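Local coordinates for CCHC-type domain-containing protein (Trypanosoma brucei brucei, PDB 7C43) that probably trims RNA from its 3' end as a metal-dependent exonuclease of the RNase D type and carries zinc knuckles that bind nucleotides, at residues Leu40-Phe45 / Lys52-Ile57. Sequence-based numbering, arbitrary orientation.
Sequences LDIEAF and KQLGRI. With MN (manganese (II) ion), chain D; MN (manganese (II) ion), chain E; AMP (adenosine monophosphate), chain F.
F45 and R56 meet where strand 37-44 ends and the chain turns back toward strand 57-64. The N-H of F45 bonds the carbonyl O of R56, N to O 2.8 Å, nearly straight at 167°. Next to it, A44 and I57 form an antiparallel non-hydrogen-bonded pair.

Going outward along R56, CB sits over one face of the F45 ring, 4.0 Å from the centroid, in a CH-pi contact. CG leaves anti to the backbone N (chi1 -173°), and the chain stays extended to NE. CD therefore passes near the far rim, 3.9 Å from F45 CE2. The guanidinium runs on past the ring edge, its plane 39° from that of the ring; CB and CD make the ring contact.

Further along the strand the contact is apolar. I42 CG2 touches L54 CD1 (3.8 Å) and, from a different direction, I57 CG1. The CB of A44 packs on the CB of L54. The other methyl of L54, CD2, faces the ribose of AMP, 3.7 Å from O4'.

The strand also carries the metal site. D41 splits its carboxylate, OD1 to one manganese and OD2 to the other, and AMP O1P bridges both ions. D191 shares the OD2-bound manganese, and E43 OE1 reaches it in a long contact, 2.7 Å. E43 OE2 accepts a very short bond, 2.5 Å, from AMP O3', while A44 N donates to that hydroxyl and A44 O accepts from O2'. A water joins O2' to F45 O and G55 N, so both segments hold the sugar.

This is the two-metal arrangement of DEDD exonucleases. E43 and A44 meet both ribose hydroxyls, consistent with a preference for an RNA 3' end. The returning loop adds one methyl, L54 CD2, and one water-mediated bond.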
loop_
_atom_site.group_PDB
_atom_site.type_symbol
_atom_site.label_atom_id
_atom_site.label_comp_id
_atom_site.label_asym_id
_atom_site.label_seq_id
_atom_site.Cartn_x
_atom_site.Cartn_y
_atom_site.Cartn_z
ATOM N N LEU A 40 -8.837 -2.481 1.966
ATOM C CA LEU A 40 -8.933 -3.780 2.619
ATOM C C LEU A 40 -7.624 -4.256 3.209
ATOM O O LEU A 40 -6.552 -3.850 2.786
ATOM C CB LEU A 40 -9.420 -4.834 1.652
ATOM C CG LEU A 40 -10.820 -4.580 1.111
ATOM C CD1 LEU A 40 -11.101 -5.581 -0.004
ATOM C CD2 LEU A 40 -11.859 -4.667 2.221
ATOM N N ASP A 41 -7.741 -5.115 4.209
ATOM C CA ASP A 41 -6.612 -5.794 4.768
ATOM C C ASP A 41 -7.123 -7.038 5.463
ATOM O O ASP A 41 -8.312 -7.123 5.742
ATOM C CB ASP A 41 -5.897 -4.881 5.762
ATOM C CG ASP A 41 -4.498 -5.371 6.118
ATOM O OD1 ASP A 41 -3.896 -6.128 5.328
ATOM O OD2 ASP A 41 -4.007 -4.963 7.182
ATOM N N ILE A 42 -6.209 -7.985 5.737
ATOM C CA ILE A 42 -6.494 -9.205 6.513
ATOM C C ILE A 42 -5.560 -9.356 7.712
ATOM O O ILE A 42 -4.370 -9.185 7.569
ATOM C CB ILE A 42 -6.354 -10.442 5.605
ATOM C CG1 ILE A 42 -7.341 -10.336 4.433
ATOM C CG2 ILE A 42 -6.553 -11.717 6.396
ATOM C CD1 ILE A 42 -7.326 -11.524 3.475
ATOM N N GLU A 43 -6.106 -9.688 8.880
ATOM C CA GLU A 43 -5.328 -10.169 9.992
ATOM C C GLU A 43 -5.607 -11.643 10.060
ATOM O O GLU A 43 -6.757 -12.035 10.192
ATOM C CB GLU A 43 -5.763 -9.603 11.365
ATOM C CG GLU A 43 -5.285 -8.241 11.834
ATOM C CD GLU A 43 -3.903 -7.824 11.390
ATOM O OE1 GLU A 43 -3.772 -6.664 10.941
ATOM O OE2 GLU A 43 -2.954 -8.625 11.474
ATOM N N ALA A 44 -4.538 -12.440 10.085
ATOM C CA ALA A 44 -4.615 -13.886 10.108
ATOM C C ALA A 44 -3.870 -14.467 11.309
ATOM O O ALA A 44 -3.017 -13.801 11.903
ATOM C CB ALA A 44 -4.014 -14.423 8.829
ATOM N N PHE A 45 -4.190 -15.719 11.632
ATOM C CA PHE A 45 -3.480 -16.484 12.652
ATOM C C PHE A 45 -2.024 -16.593 12.233
ATOM O O PHE A 45 -1.741 -16.931 11.103
ATOM C CB PHE A 45 -4.014 -17.924 12.755
ATOM C CG PHE A 45 -5.317 -18.082 13.476
ATOM C CD1 PHE A 45 -6.184 -17.007 13.712
ATOM C CD2 PHE A 45 -5.709 -19.353 13.873
ATOM C CE1 PHE A 45 -7.399 -17.195 14.364
ATOM C CE2 PHE A 45 -6.909 -19.549 14.532
ATOM C CZ PHE A 45 -7.763 -18.471 14.769
ATOM N N LYS A 52 4.839 -19.386 3.388
ATOM C CA LYS A 52 4.318 -18.241 2.666
ATOM C C LYS A 52 2.867 -17.828 2.899
ATOM O O LYS A 52 2.619 -16.678 3.076
ATOM C CB LYS A 52 4.614 -18.379 1.182
ATOM C CG LYS A 52 5.974 -17.883 0.778
ATOM C CD LYS A 52 6.829 -19.030 0.247
ATOM C CE LYS A 52 7.607 -18.660 -1.003
ATOM N NZ LYS A 52 7.208 -19.468 -2.182
ATOM N N GLN A 53 1.939 -18.758 2.955
ATOM C CA GLN A 53 0.546 -18.413 3.142
ATOM C C GLN A 53 0.106 -17.887 4.467
ATOM O O GLN A 53 0.594 -18.310 5.473
ATOM C CB GLN A 53 -0.344 -19.611 2.869
ATOM C CG GLN A 53 -0.082 -20.284 1.554
ATOM C CD GLN A 53 0.838 -21.469 1.684
ATOM O OE1 GLN A 53 2.005 -21.394 1.370
ATOM N NE2 GLN A 53 0.302 -22.573 2.153
ATOM N N LEU A 54 -0.808 -16.942 4.444
ATOM C CA LEU A 54 -1.448 -16.515 5.673
ATOM C C LEU A 54 -2.115 -17.716 6.330
ATOM O O LEU A 54 -2.648 -18.574 5.665
ATOM C CB LEU A 54 -2.536 -15.466 5.405
ATOM C CG LEU A 54 -2.171 -14.080 4.874
ATOM C CD1 LEU A 54 -3.391 -13.156 4.841
ATOM C CD2 LEU A 54 -1.072 -13.449 5.715
ATOM N N GLY A 55 -2.098 -17.751 7.650
ATOM C CA GLY A 55 -2.926 -18.685 8.404
ATOM C C GLY A 55 -4.399 -18.310 8.341
ATOM O O GLY A 55 -4.836 -17.540 7.507
ATOM N N ARG A 56 -5.159 -18.892 9.241
ATOM C CA ARG A 56 -6.593 -18.745 9.266
ATOM C C ARG A 56 -7.010 -17.285 9.424
ATOM O O ARG A 56 -6.506 -16.579 10.276
ATOM C CB ARG A 56 -7.165 -19.580 10.398
ATOM C CG ARG A 56 -8.676 -19.659 10.433
ATOM C CD ARG A 56 -9.028 -20.707 11.459
ATOM N NE ARG A 56 -10.441 -20.743 11.736
ATOM C CZ ARG A 56 -11.008 -21.536 12.641
ATOM N NH1 ARG A 56 -10.274 -22.371 13.371
ATOM N NH2 ARG A 56 -12.320 -21.483 12.808
ATOM N N ILE A 57 -7.979 -16.877 8.625
ATOM C CA ILE A 57 -8.463 -15.523 8.602
ATOM C C ILE A 57 -9.172 -15.299 9.927
ATOM O O ILE A 57 -9.942 -16.118 10.374
ATOM C CB ILE A 57 -9.397 -15.239 7.378
ATOM C CG1 ILE A 57 -8.549 -15.080 6.125
ATOM C CG2 ILE A 57 -10.203 -13.946 7.582
ATOM C CD1 ILE A 57 -9.340 -14.918 4.836
HETATM MN MN MN D . -2.517 -5.422 8.921
HETATM MN MN MN E . -1.823 -6.660 5.241
HETATM P P AMP F . -0.112 -7.005 7.644
HETATM O O1P AMP F . -1.504 -6.575 7.318
HETATM O O2P AMP F . 0.395 -5.968 8.588
HETATM O O3P AMP F . 0.619 -7.249 6.375
HETATM O "O5'" AMP F . -0.216 -8.405 8.419
HETATM C "C5'" AMP F . -0.886 -9.537 7.817
HETATM C "C4'" AMP F . -0.744 -10.836 8.593
HETATM O "O4'" AMP F . 0.567 -11.425 8.365
HETATM C "C3'" AMP F . -0.901 -10.828 10.111
HETATM O "O3'" AMP F . -2.252 -10.834 10.549
HETATM C "C2'" AMP F . -0.187 -12.120 10.488
HETATM O "O2'" AMP F . -0.888 -13.331 10.266
HETATM C "C1'" AMP F . 1.012 -12.072 9.544
HETATM N N9 AMP F . 2.108 -11.288 10.101
HETATM C C8 AMP F . 2.273 -9.925 10.046
HETATM N N7 AMP F . 3.348 -9.497 10.660
HETATM C C5 AMP F . 3.932 -10.656 11.154
HETATM C C6 AMP F . 5.104 -10.881 11.896
HETATM N N6 AMP F . 5.928 -9.907 12.284
HETATM N N1 AMP F . 5.402 -12.156 12.228
HETATM C C2 AMP F . 4.574 -13.133 11.836
HETATM N N3 AMP F . 3.440 -13.046 11.139
HETATM C C4 AMP F . 3.175 -11.765 10.823
HETATM O O HOH W 1 -2.752 -8.606 5.362
HETATM O O HOH W 2 -0.559 -15.466 9.024
HETATM O O HOH W 3 -1.681 -6.905 3.143
#